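Long-range contacts in L-asparaginase I (Vibrio cholerae, PDB 2OCD), which probably hydrolyses L-asparagine to L-aspartate and ammonium, working as a homotetramer: residues A237-T242 with V269-C274; A308-L313 with A325-V330; A276-M281 with G298-P303; G158-K163 with P175-L180. All coordinates share one frame; numbering follows the deposited sequence.

Interaction 1 of 4, residues A237-T242 with V269-C274; sequences AMILLT and VNLTQC
The flat carboxamide of Asn-270 meets Thr-242 in its own plane: OG1 of Thr-242 donates to a lone pair of OD1 of Asn-270 over 2.7 Å. Methyl CG2 of Thr-242 stands off to one side of that plane, while ND2 of Asn-270 is bonded to the carbonyl of Gly-246, so both polar atoms of this buried amide are satisfied and its rotation is fixed. The hydroxyl is delivered by a chi1 of 63°, which sets OG1 of Thr-242 between its backbone N and carbonyl carbon.

Beneath this side-chain link runs a regular parallel ladder. Leu-240 gives its N to Val-269 O (2.8 Å) and takes Leu-271 N on its own O (2.9 Å, more bent than the others at 142°). Val-269 N reaches Met-238 O, Thr-242 N reaches Leu-271 O, and Gln-273 N closes the series on Thr-242 O (2.7 Å). On the opposite face the chemistry is wholly apolar. Ile-239 and Val-269 lie alongside each other and point the same way, CG1 of one 3.5 Å from CG1 of the other, and CG2 of Ile-239 rests against CG of Leu-271 at 3.8 Å. Helix 303-315 covers that face.

The pair exemplifies the parallel beta-alpha-beta unit, here strand 237-242, helix 252-263 and strand 267-272, at the centre of the four-stranded sheet of the C-terminal domain.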
loop_
_atom_site.group_PDB
_atom_site.type_symbol
_atom_site.label_atom_id
_atom_site.label_comp_id
_atom_site.label_asym_id
_atom_site.label_seq_id
_atom_site.Cartn_x
_atom_site.Cartn_y
_atom_site.Cartn_z
ATOM N N ALA B 237 -14.263 16.534 -33.814
ATOM C CA ALA B 237 -13.076 16.258 -32.999
ATOM C C ALA B 237 -12.914 14.757 -32.779
ATOM O O ALA B 237 -13.844 13.974 -33.003
ATOM C CB ALA B 237 -13.099 17.009 -31.659
HETATM N N MSE B 238 -11.712 14.384 -32.335
HETATM C CA MSE B 238 -11.224 13.024 -32.385
HETATM C C MSE B 238 -10.142 12.818 -31.328
HETATM O O MSE B 238 -9.046 13.386 -31.398
HETATM C CB MSE B 238 -10.646 12.808 -33.783
HETATM C CG MSE B 238 -9.636 11.650 -33.979
HETATM SE SE MSE B 238 -10.542 9.955 -34.061
HETATM C CE MSE B 238 -12.303 10.544 -34.776
ATOM N N ILE B 239 -10.442 11.992 -30.353
ATOM C CA ILE B 239 -9.463 11.591 -29.346
ATOM C C ILE B 239 -8.830 10.236 -29.737
ATOM O O ILE B 239 -9.497 9.248 -29.948
ATOM C CB ILE B 239 -10.096 11.512 -27.928
ATOM C CG1 ILE B 239 -10.693 12.865 -27.550
ATOM C CG2 ILE B 239 -9.063 11.096 -26.869
ATOM C CD1 ILE B 239 -11.499 12.802 -26.244
ATOM N N LEU B 240 -7.509 10.228 -29.786
ATOM C CA LEU B 240 -6.748 9.076 -30.192
ATOM C C LEU B 240 -6.081 8.499 -28.981
ATOM O O LEU B 240 -5.226 9.154 -28.452
ATOM C CB LEU B 240 -5.699 9.568 -31.128
ATOM C CG LEU B 240 -5.363 8.774 -32.348
ATOM C CD1 LEU B 240 -6.617 8.603 -33.212
ATOM C CD2 LEU B 240 -4.246 9.630 -33.005
ATOM N N LEU B 241 -6.500 7.305 -28.528
ATOM C CA LEU B 241 -5.914 6.659 -27.361
ATOM C C LEU B 241 -4.797 5.749 -27.909
ATOM O O LEU B 241 -5.046 4.727 -28.574
ATOM C CB LEU B 241 -6.972 5.891 -26.542
ATOM C CG LEU B 241 -8.323 6.572 -26.193
ATOM C CD1 LEU B 241 -9.496 5.606 -25.845
ATOM C CD2 LEU B 241 -8.185 7.631 -25.071
ATOM N N THR B 242 -3.555 6.141 -27.664
ATOM C CA THR B 242 -2.405 5.453 -28.246
ATOM C C THR B 242 -1.641 4.687 -27.162
ATOM O O THR B 242 -1.998 4.780 -25.975
ATOM C CB THR B 242 -1.472 6.438 -28.949
ATOM O OG1 THR B 242 -0.956 7.358 -27.994
ATOM C CG2 THR B 242 -2.204 7.218 -30.099
ATOM N N VAL B 269 -6.508 14.840 -31.040
ATOM C CA VAL B 269 -5.763 14.954 -29.810
ATOM C C VAL B 269 -5.307 13.566 -29.452
ATOM O O VAL B 269 -6.055 12.596 -29.587
ATOM C CB VAL B 269 -6.629 15.567 -28.676
ATOM C CG1 VAL B 269 -7.855 14.740 -28.419
ATOM C CG2 VAL B 269 -5.809 15.784 -27.355
ATOM N N ASN B 270 -4.054 13.477 -29.040
ATOM C CA ASN B 270 -3.458 12.212 -28.757
ATOM C C ASN B 270 -3.359 12.020 -27.235
ATOM O O ASN B 270 -2.593 12.726 -26.618
ATOM C CB ASN B 270 -2.081 12.171 -29.455
ATOM C CG ASN B 270 -1.255 10.924 -29.102
ATOM O OD1 ASN B 270 -1.779 9.919 -28.521
ATOM N ND2 ASN B 270 0.035 10.979 -29.433
ATOM N N LEU B 271 -4.144 11.108 -26.645
ATOM C CA LEU B 271 -3.976 10.714 -25.238
ATOM C C LEU B 271 -3.413 9.308 -25.120
ATOM O O LEU B 271 -3.581 8.515 -26.013
ATOM C CB LEU B 271 -5.291 10.647 -24.522
ATOM C CG LEU B 271 -6.240 11.818 -24.384
ATOM C CD1 LEU B 271 -7.268 11.398 -23.334
ATOM C CD2 LEU B 271 -5.535 13.087 -23.940
ATOM N N THR B 272 -2.789 8.963 -24.004
ATOM C CA THR B 272 -2.327 7.581 -23.799
ATOM C C THR B 272 -3.459 6.624 -23.332
ATOM O O THR B 272 -4.313 7.010 -22.553
ATOM C CB THR B 272 -1.123 7.549 -22.807
ATOM O OG1 THR B 272 -0.510 6.250 -22.818
ATOM C CG2 THR B 272 -1.553 7.958 -21.368
ATOM N N GLN B 273 -3.484 5.386 -23.823
ATOM C CA GLN B 273 -4.383 4.373 -23.261
ATOM C C GLN B 273 -3.846 3.808 -21.918
ATOM O O GLN B 273 -4.596 3.219 -21.173
ATOM C CB GLN B 273 -4.821 3.300 -24.286
ATOM C CG GLN B 273 -3.772 2.340 -24.811
ATOM C CD GLN B 273 -4.197 1.563 -26.119
ATOM O OE1 GLN B 273 -4.551 2.160 -27.154
ATOM N NE2 GLN B 273 -4.117 0.240 -26.058
ATOM N N CYS B 274 -2.588 4.068 -21.557
ATOM C CA CYS B 274 -2.108 3.820 -20.160
ATOM C C CYS B 274 -2.810 4.641 -19.074
ATOM O O CYS B 274 -3.269 5.744 -19.351
ATOM C CB CYS B 274 -0.650 4.154 -20.070
ATOM S SG CYS B 274 0.248 3.014 -20.995
#

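Interaction 2 of 4, residues A308-L313 with A325-V330; sequences AKLHYL and AKMQQV
Where the consecutive helices 303-315 and 320-327 of the C-terminal domain pack together, Lys-309 spans the distance between them and grips carbonyls at and just beyond the C-terminal end of the second. Its chain is fully extended, CG anti to the backbone N (chi1 -171°) and every later torsion close to 180°, which carries NZ of Lys-309 to within 2.8 Å of Met-327 O. That donor stands well above the carbonyl plane, 59° out of it. A second bond, from NZ to Gln-329 O, is modelled so short that its exact length is doubtful, and a salt bridge to Glu-334 adds a carboxylate to the two carbonyls.

This is a helical layer on one face of the parallel sheet, and selenomethionine Met-327 sits in the middle of its apolar filling, against Leu-310 and Leu-313. Bent twice, that side chain slides past Lys-309 in the opposite direction, with SE of Met-327 3.9 Å from CG of Lys-309. Methyl CE of Met-327 comes to 3.5 Å from CG of Leu-310, the two side chains meeting at about a right angle, and SE also touches CD1 of Leu-313 at 3.8 Å. Towards the surface, CD2 of Leu-313 lies across CB of Lys-326 at 3.4 Å. Leu-310 and Met-327 both reach Val-269 of strand 267-272.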
loop_
_atom_site.group_PDB
_atom_site.type_symbol
_atom_site.label_atom_id
_atom_site.label_comp_id
_atom_site.label_asym_id
_atom_site.label_seq_id
_atom_site.Cartn_x
_atom_site.Cartn_y
_atom_site.Cartn_z
ATOM N N ALA B 308 -14.310 16.795 -22.054
ATOM C CA ALA B 308 -14.780 18.020 -21.468
ATOM C C ALA B 308 -14.245 19.273 -22.137
ATOM O O ALA B 308 -15.019 20.221 -22.338
ATOM C CB ALA B 308 -14.412 18.047 -20.056
ATOM N N LYS B 309 -12.922 19.290 -22.404
ATOM C CA LYS B 309 -12.184 20.510 -22.739
ATOM C C LYS B 309 -12.525 20.798 -24.177
ATOM O O LYS B 309 -12.771 21.958 -24.555
ATOM C CB LYS B 309 -10.675 20.336 -22.515
ATOM C CG LYS B 309 -9.796 21.628 -22.618
ATOM C CD LYS B 309 -8.308 21.336 -22.396
ATOM C CE LYS B 309 -7.367 22.546 -22.430
ATOM N NZ LYS B 309 -5.870 22.147 -22.249
ATOM N N LEU B 310 -12.585 19.731 -24.977
ATOM C CA LEU B 310 -13.050 19.847 -26.359
ATOM C C LEU B 310 -14.494 20.400 -26.439
ATOM O O LEU B 310 -14.797 21.241 -27.313
ATOM C CB LEU B 310 -12.921 18.505 -27.103
ATOM C CG LEU B 310 -11.546 18.117 -27.714
ATOM C CD1 LEU B 310 -11.453 16.625 -28.026
ATOM C CD2 LEU B 310 -11.144 18.928 -28.978
ATOM N N HIS B 311 -15.377 19.980 -25.523
ATOM C CA HIS B 311 -16.768 20.422 -25.570
ATOM C C HIS B 311 -16.861 21.899 -25.156
ATOM O O HIS B 311 -17.721 22.664 -25.612
ATOM C CB HIS B 311 -17.653 19.623 -24.615
ATOM C CG HIS B 311 -18.273 18.365 -25.184
ATOM N ND1 HIS B 311 -17.606 17.156 -25.235
ATOM C CD2 HIS B 311 -19.549 18.104 -25.587
ATOM C CE1 HIS B 311 -18.423 16.227 -25.717
ATOM N NE2 HIS B 311 -19.605 16.775 -25.942
ATOM N N TYR B 312 -16.015 22.277 -24.219
ATOM C CA TYR B 312 -15.882 23.679 -23.823
ATOM C C TYR B 312 -15.507 24.492 -25.035
ATOM O O TYR B 312 -16.298 25.337 -25.437
ATOM C CB TYR B 312 -14.835 23.846 -22.732
ATOM C CG TYR B 312 -14.362 25.248 -22.550
ATOM C CD1 TYR B 312 -15.238 26.248 -22.226
ATOM C CD2 TYR B 312 -13.028 25.573 -22.674
ATOM C CE1 TYR B 312 -14.814 27.562 -22.056
ATOM C CE2 TYR B 312 -12.590 26.891 -22.502
ATOM C CZ TYR B 312 -13.495 27.878 -22.191
ATOM O OH TYR B 312 -13.079 29.192 -21.997
ATOM N N LEU B 313 -14.347 24.197 -25.631
ATOM C CA LEU B 313 -13.776 25.025 -26.697
ATOM C C LEU B 313 -14.546 24.987 -28.016
ATOM O O LEU B 313 -14.758 26.032 -28.675
ATOM C CB LEU B 313 -12.330 24.623 -26.989
ATOM C CG LEU B 313 -11.312 24.923 -25.891
ATOM C CD1 LEU B 313 -10.105 24.064 -26.183
ATOM C CD2 LEU B 313 -10.927 26.448 -25.772
ATOM N N ALA B 325 -4.731 25.616 -30.399
ATOM C CA ALA B 325 -3.862 26.296 -29.426
ATOM C C ALA B 325 -4.338 26.132 -27.980
ATOM O O ALA B 325 -3.562 25.761 -27.108
ATOM C CB ALA B 325 -3.700 27.772 -29.777
ATOM N N LYS B 326 -5.619 26.343 -27.726
ATOM C CA LYS B 326 -6.147 26.254 -26.369
ATOM C C LYS B 326 -6.110 24.838 -25.789
ATOM O O LYS B 326 -5.892 24.654 -24.597
ATOM C CB LYS B 326 -7.561 26.804 -26.344
ATOM C CG LYS B 326 -7.765 28.221 -25.709
ATOM C CD LYS B 326 -7.089 29.326 -26.374
ATOM C CE LYS B 326 -7.204 30.632 -25.499
ATOM N NZ LYS B 326 -6.395 30.631 -24.165
HETATM N N MSE B 327 -6.329 23.823 -26.614
HETATM C CA MSE B 327 -6.250 22.446 -26.151
HETATM C C MSE B 327 -4.849 22.147 -25.583
HETATM O O MSE B 327 -4.688 21.296 -24.676
HETATM C CB MSE B 327 -6.516 21.472 -27.313
HETATM C CG MSE B 327 -7.947 21.304 -27.731
HETATM SE SE MSE B 327 -8.919 20.501 -26.252
HETATM C CE MSE B 327 -8.307 18.668 -26.439
ATOM N N GLN B 328 -3.845 22.854 -26.106
ATOM C CA GLN B 328 -2.453 22.670 -25.672
ATOM C C GLN B 328 -2.073 23.606 -24.533
ATOM O O GLN B 328 -0.922 23.675 -24.137
ATOM C CB GLN B 328 -1.503 22.886 -26.860
ATOM C CG GLN B 328 -1.638 21.792 -27.931
ATOM C CD GLN B 328 -0.865 22.121 -29.245
ATOM O OE1 GLN B 328 -1.346 22.906 -30.069
ATOM N NE2 GLN B 328 0.293 21.471 -29.454
ATOM N N GLN B 329 -3.020 24.355 -24.018
ATOM C CA GLN B 329 -2.718 25.258 -22.935
ATOM C C GLN B 329 -3.475 24.808 -21.679
ATOM O O GLN B 329 -4.571 24.242 -21.795
ATOM C CB GLN B 329 -3.051 26.681 -23.378
ATOM C CG GLN B 329 -3.189 27.719 -22.275
ATOM C CD GLN B 329 -3.713 29.063 -22.827
ATOM O OE1 GLN B 329 -4.414 29.114 -23.861
ATOM N NE2 GLN B 329 -3.365 30.140 -22.160
ATOM N N VAL B 330 -2.833 24.986 -20.508
ATOM C CA VAL B 330 -3.353 24.553 -19.235
ATOM C C VAL B 330 -4.391 25.557 -18.867
ATOM O O VAL B 330 -4.078 26.728 -18.703
ATOM C CB VAL B 330 -2.273 24.458 -18.098
ATOM C CG1 VAL B 330 -2.915 23.991 -16.798
ATOM C CG2 VAL B 330 -1.148 23.521 -18.480
#

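Interaction 3 of 4, residues A276-M281 with G298-P303; sequences AGKVNM and GYDMTP
Lys-278 sets its CG over the peptide link between Tyr-299 and Asp-300, 3.5 Å from both Tyr-299 C and Asp-300 N. A chi1 of -167° turns the lysine chain away from its own N, and the same carbon comes to 3.7 Å from CB of Asp-300. The charged ends do not meet, NZ of Lys-278 lying 5.2 Å from OD2 of Asp-300. Instead both are held near the C-terminus: NZ of Lys-278 is bonded to the carbonyl O of Thr-336, and OD1 of Asp-300 to the N of Thr-336.

The backbone supplies the one direct hydrogen bond: Val-279 N donates to Tyr-299 O over 2.9 Å, straight at the hydrogen (163°) although the donor stands well above the carbonyl plane. That carbonyl is presented by a type II' beta turn from Gly-298 to Met-301, closed by Met-301 N on Gly-298 O at 2.8 Å. Tyr-299 takes the second position of the turn, where positive phi is required.

The turn links strand 296-297 to helix 303-315, whose N-cap is Thr-302. Val-279 packs on strand 267-272, and Ala-276 with Gly-277 pairs in parallel with a strand of the second subunit, so that beta pairing runs on across the subunit interface.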
loop_
_atom_site.group_PDB
_atom_site.type_symbol
_atom_site.label_atom_id
_atom_site.label_comp_id
_atom_site.label_asym_id
_atom_site.label_seq_id
_atom_site.Cartn_x
_atom_site.Cartn_y
_atom_site.Cartn_z
ATOM N N ALA B 276 -1.894 5.837 -15.449
ATOM C CA ALA B 276 -1.008 6.947 -15.105
ATOM C C ALA B 276 -0.099 7.105 -16.312
ATOM O O ALA B 276 0.192 6.119 -16.995
ATOM C CB ALA B 276 -0.204 6.624 -13.868
ATOM N N GLY B 277 0.335 8.319 -16.605
ATOM C CA GLY B 277 1.260 8.503 -17.712
ATOM C C GLY B 277 0.886 9.583 -18.705
ATOM O O GLY B 277 -0.281 9.975 -18.814
ATOM N N LYS B 278 1.901 10.025 -19.446
ATOM C CA LYS B 278 1.831 11.276 -20.163
ATOM C C LYS B 278 2.357 11.156 -21.599
ATOM O O LYS B 278 3.470 10.690 -21.831
ATOM C CB LYS B 278 2.630 12.307 -19.388
ATOM C CG LYS B 278 2.371 13.692 -19.851
ATOM C CD LYS B 278 3.573 14.618 -19.685
ATOM C CE LYS B 278 3.575 15.361 -18.383
ATOM N NZ LYS B 278 3.910 16.826 -18.623
ATOM N N VAL B 279 1.559 11.601 -22.565
ATOM C CA VAL B 279 1.995 11.649 -23.949
ATOM C C VAL B 279 3.172 12.658 -24.139
ATOM O O VAL B 279 3.163 13.774 -23.615
ATOM C CB VAL B 279 0.806 11.982 -24.918
ATOM C CG1 VAL B 279 1.348 12.465 -26.285
ATOM C CG2 VAL B 279 -0.154 10.773 -25.074
ATOM N N ASN B 280 4.181 12.211 -24.882
ATOM C CA ASN B 280 5.395 12.960 -25.220
ATOM C C ASN B 280 5.617 12.851 -26.736
ATOM O O ASN B 280 6.339 11.982 -27.235
ATOM C CB ASN B 280 6.580 12.358 -24.477
ATOM C CG ASN B 280 7.836 13.244 -24.490
ATOM O OD1 ASN B 280 8.062 14.088 -25.372
ATOM N ND2 ASN B 280 8.696 13.000 -23.515
HETATM N N MSE B 281 4.979 13.738 -27.475
HETATM C CA MSE B 281 5.234 13.859 -28.902
HETATM C C MSE B 281 6.259 14.968 -29.219
HETATM O O MSE B 281 6.114 15.681 -30.207
HETATM C CB MSE B 281 3.948 14.152 -29.663
HETATM C CG MSE B 281 2.825 13.122 -29.557
HETATM SE SE MSE B 281 1.185 14.037 -30.214
HETATM C CE MSE B 281 1.854 14.671 -31.970
ATOM N N GLY B 298 -2.255 15.617 -25.672
ATOM C CA GLY B 298 -3.103 15.926 -24.509
ATOM C C GLY B 298 -2.298 15.506 -23.284
ATOM O O GLY B 298 -2.854 15.212 -22.228
ATOM N N TYR B 299 -0.981 15.423 -23.447
ATOM C CA TYR B 299 -0.089 15.224 -22.326
ATOM C C TYR B 299 -0.680 14.132 -21.416
ATOM O O TYR B 299 -0.860 12.991 -21.887
ATOM C CB TYR B 299 0.154 16.589 -21.637
ATOM C CG TYR B 299 0.742 17.618 -22.597
ATOM C CD1 TYR B 299 2.147 17.764 -22.743
ATOM C CD2 TYR B 299 -0.080 18.392 -23.405
ATOM C CE1 TYR B 299 2.698 18.651 -23.681
ATOM C CE2 TYR B 299 0.452 19.290 -24.305
ATOM C CZ TYR B 299 1.842 19.418 -24.446
ATOM O OH TYR B 299 2.369 20.338 -25.339
ATOM N N ASP B 300 -1.023 14.479 -20.164
ATOM C CA ASP B 300 -1.551 13.499 -19.153
ATOM C C ASP B 300 -3.030 13.669 -18.820
ATOM O O ASP B 300 -3.440 13.421 -17.681
ATOM C CB ASP B 300 -0.738 13.516 -17.826
ATOM C CG ASP B 300 -0.683 14.880 -17.138
ATOM O OD1 ASP B 300 -1.132 15.936 -17.674
ATOM O OD2 ASP B 300 -0.133 14.906 -16.022
HETATM N N MSE B 301 -3.822 14.108 -19.798
HETATM C CA MSE B 301 -5.216 14.347 -19.554
HETATM C C MSE B 301 -5.922 13.031 -19.444
HETATM O O MSE B 301 -5.584 12.105 -20.099
HETATM C CB MSE B 301 -5.846 15.154 -20.681
HETATM C CG MSE B 301 -5.706 16.642 -20.484
HETATM SE SE MSE B 301 -6.939 17.732 -21.577
HETATM C CE MSE B 301 -6.045 17.493 -23.331
ATOM N N THR B 302 -6.900 12.966 -18.559
ATOM C CA THR B 302 -7.902 11.909 -18.579
ATOM C C THR B 302 -8.794 12.085 -19.861
ATOM O O THR B 302 -8.867 13.178 -20.473
ATOM C CB THR B 302 -8.734 11.987 -17.344
ATOM O OG1 THR B 302 -9.454 13.232 -17.354
ATOM C CG2 THR B 302 -7.835 11.915 -16.121
ATOM N N PRO B 303 -9.332 10.992 -20.359
ATOM C CA PRO B 303 -10.334 11.037 -21.417
ATOM C C PRO B 303 -11.435 11.988 -21.082
ATOM O O PRO B 303 -11.869 12.774 -21.947
ATOM C CB PRO B 303 -10.928 9.630 -21.402
ATOM C CG PRO B 303 -9.709 8.733 -20.963
ATOM C CD PRO B 303 -8.924 9.617 -20.007
#

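Interaction 4 of 4, residues G158-K163 with P175-L180; sequences GNRSRK and PNLPPL
Arg-160 ends the short 3-10 segment 158-160 that leads into the antiparallel hairpin of strands 162-166 and 171-173, and it packs against the chain leaving that hairpin. Bent at chi2 (-74°), its side chain runs across Leu-177 at about a right angle. CB of Leu-177 lies over one face of the guanidinium, 3.9 Å above the plane and offset toward its rim, while CG of Leu-177 approaches NE of Arg-160 at 3.8 Å. Asn-176 O covers the same group, and NH1 of Arg-160 passes 3.9 Å from CB of Asn-176. The nitrogens have partners elsewhere: a weak hydrogen bond from NE to Gly-333 O and a long, weak ion pair from NH1 to OD2 of Asp-300.

No direct hydrogen bond joins the two segments. A water accepts from Asn-176 N at 3.2 Å and is modelled as donating to Arg-160 O, though at a doubtfully short distance. Pro-175 CD touches the same Arg-160 O at 3.7 Å. Two residues on, CG of Arg-162 just reaches CD of Pro-175, and NH1 of Arg-162 forms a salt bridge with Glu-304. Last comes Lys-163, whose NZ makes a salt bridge with OD2 of Asp-92 and a hydrogen bond with OG1 of Thr-91; both are predicted to bind substrate, and Thr-91 is also a predicted active-site residue.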
loop_
_atom_site.group_PDB
_atom_site.type_symbol
_atom_site.label_atom_id
_atom_site.label_comp_id
_atom_site.label_asym_id
_atom_site.label_seq_id
_atom_site.Cartn_x
_atom_site.Cartn_y
_atom_site.Cartn_z
ATOM N N GLY B 158 -11.317 18.005 -9.962
ATOM C CA GLY B 158 -12.418 17.465 -10.730
ATOM C C GLY B 158 -12.001 16.955 -12.067
ATOM O O GLY B 158 -12.270 15.804 -12.427
ATOM N N ASN B 159 -11.281 17.787 -12.813
ATOM C CA ASN B 159 -10.809 17.390 -14.144
ATOM C C ASN B 159 -9.548 16.532 -14.146
ATOM O O ASN B 159 -9.050 16.193 -15.218
ATOM C CB ASN B 159 -10.645 18.613 -15.032
ATOM C CG ASN B 159 -9.566 19.555 -14.552
ATOM O OD1 ASN B 159 -8.673 19.175 -13.814
ATOM N ND2 ASN B 159 -9.659 20.808 -14.984
ATOM N N ARG B 160 -9.043 16.129 -12.980
ATOM C CA ARG B 160 -8.001 15.076 -12.940
ATOM C C ARG B 160 -8.524 13.668 -12.551
ATOM O O ARG B 160 -7.722 12.710 -12.406
ATOM C CB ARG B 160 -6.894 15.434 -11.981
ATOM C CG ARG B 160 -6.233 16.710 -12.322
ATOM C CD ARG B 160 -5.353 16.522 -13.509
ATOM N NE ARG B 160 -4.181 17.383 -13.431
ATOM C CZ ARG B 160 -3.031 17.103 -14.016
ATOM N NH1 ARG B 160 -2.908 15.985 -14.733
ATOM N NH2 ARG B 160 -2.015 17.946 -13.880
ATOM N N SER B 161 -9.850 13.532 -12.469
ATOM C CA SER B 161 -10.443 12.369 -11.844
ATOM C C SER B 161 -11.006 11.363 -12.789
ATOM O O SER B 161 -11.417 11.688 -13.872
ATOM C CB SER B 161 -11.536 12.815 -10.849
ATOM O OG SER B 161 -10.898 13.313 -9.667
ATOM N N ARG B 162 -11.016 10.122 -12.359
ATOM C CA ARG B 162 -11.860 9.158 -12.998
ATOM C C ARG B 162 -12.247 8.000 -12.113
ATOM O O ARG B 162 -11.601 7.726 -11.122
ATOM C CB ARG B 162 -11.267 8.675 -14.306
ATOM C CG ARG B 162 -9.779 8.345 -14.300
ATOM C CD ARG B 162 -9.109 8.781 -15.615
ATOM N NE ARG B 162 -8.831 7.680 -16.544
ATOM C CZ ARG B 162 -9.723 6.979 -17.256
ATOM N NH1 ARG B 162 -11.049 7.193 -17.185
ATOM N NH2 ARG B 162 -9.266 6.021 -18.055
ATOM N N LYS B 163 -13.345 7.358 -12.503
ATOM C CA LYS B 163 -13.854 6.183 -11.832
ATOM C C LYS B 163 -13.026 4.981 -12.228
ATOM O O LYS B 163 -13.162 4.424 -13.309
ATOM C CB LYS B 163 -15.330 5.938 -12.137
ATOM C CG LYS B 163 -15.998 4.923 -11.174
ATOM C CD LYS B 163 -17.512 5.116 -11.154
ATOM C CE LYS B 163 -18.295 3.887 -10.727
ATOM N NZ LYS B 163 -19.723 3.960 -11.234
ATOM N N PRO B 175 -4.968 9.741 -11.344
ATOM C CA PRO B 175 -3.702 8.991 -11.434
ATOM C C PRO B 175 -2.476 9.867 -11.616
ATOM O O PRO B 175 -1.391 9.504 -11.171
ATOM C CB PRO B 175 -3.888 8.122 -12.695
ATOM C CG PRO B 175 -5.363 8.171 -12.985
ATOM C CD PRO B 175 -5.863 9.470 -12.482
ATOM N N ASN B 176 -2.673 11.005 -12.272
ATOM C CA ASN B 176 -1.607 11.907 -12.675
ATOM C C ASN B 176 -1.467 13.200 -11.806
ATOM O O ASN B 176 -0.610 14.037 -12.082
ATOM C CB ASN B 176 -1.817 12.241 -14.172
ATOM C CG ASN B 176 -1.519 11.043 -15.102
ATOM O OD1 ASN B 176 -0.502 10.368 -14.949
ATOM N ND2 ASN B 176 -2.377 10.810 -16.081
ATOM N N LEU B 177 -2.291 13.343 -10.759
ATOM C CA LEU B 177 -2.201 14.450 -9.812
ATOM C C LEU B 177 -2.501 13.917 -8.407
ATOM O O LEU B 177 -3.483 13.226 -8.213
ATOM C CB LEU B 177 -3.202 15.547 -10.185
ATOM C CG LEU B 177 -3.030 17.056 -9.848
ATOM C CD1 LEU B 177 -3.841 17.469 -8.635
ATOM C CD2 LEU B 177 -1.534 17.452 -9.732
ATOM N N PRO B 178 -1.641 14.193 -7.420
ATOM C CA PRO B 178 -2.013 13.789 -6.061
ATOM C C PRO B 178 -3.240 14.502 -5.597
ATOM O O PRO B 178 -3.463 15.616 -6.020
ATOM C CB PRO B 178 -0.844 14.267 -5.212
ATOM C CG PRO B 178 0.315 14.345 -6.164
ATOM C CD PRO B 178 -0.301 14.816 -7.461
ATOM N N PRO B 179 -4.000 13.894 -4.681
ATOM C CA PRO B 179 -5.225 14.540 -4.281
ATOM C C PRO B 179 -4.895 15.851 -3.602
ATOM O O PRO B 179 -3.873 15.950 -2.944
ATOM C CB PRO B 179 -5.876 13.556 -3.300
ATOM C CG PRO B 179 -5.013 12.374 -3.242
ATOM C CD PRO B 179 -3.732 12.668 -3.914
ATOM N N LEU B 180 -5.764 16.842 -3.819
ATOM C CA LEU B 180 -5.646 18.176 -3.252
ATOM C C LEU B 180 -5.754 18.158 -1.769
ATOM O O LEU B 180 -5.084 18.958 -1.093
ATOM C CB LEU B 180 -6.765 19.044 -3.750
ATOM C CG LEU B 180 -6.700 19.328 -5.229
ATOM C CD1 LEU B 180 -8.038 19.863 -5.663
ATOM C CD2 LEU B 180 -5.556 20.289 -5.500
HETATM O O HOH W 1 -5.347 12.570 -12.910
#

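How the interactions relate
Interactions 1 and 3 are buried, interaction 2 is partly so, and interaction 4 lies at the surface. Their chemistry follows: a regular backbone ladder in interaction 1, a lysine on main-chain carbonyls in interaction 2, one backbone bond beside a turn in interaction 3, and an arginine laid across a leucine, with a less certain water link, in interaction 4. Interactions 1 and 2 share an apolar layer, Ala-237 CB lying 3.8 Å from Leu-310 CD2. Interaction 3 borders the sheet of interaction 1, just past its end strand 296-297, with Gly-298 N probably donating to Asn-270 O. Interaction 4, in the N-terminal part, meets interaction 3 through a probable hydrogen bond, Asn-176 OD1 lying 2.8 Å from Gly-277 N.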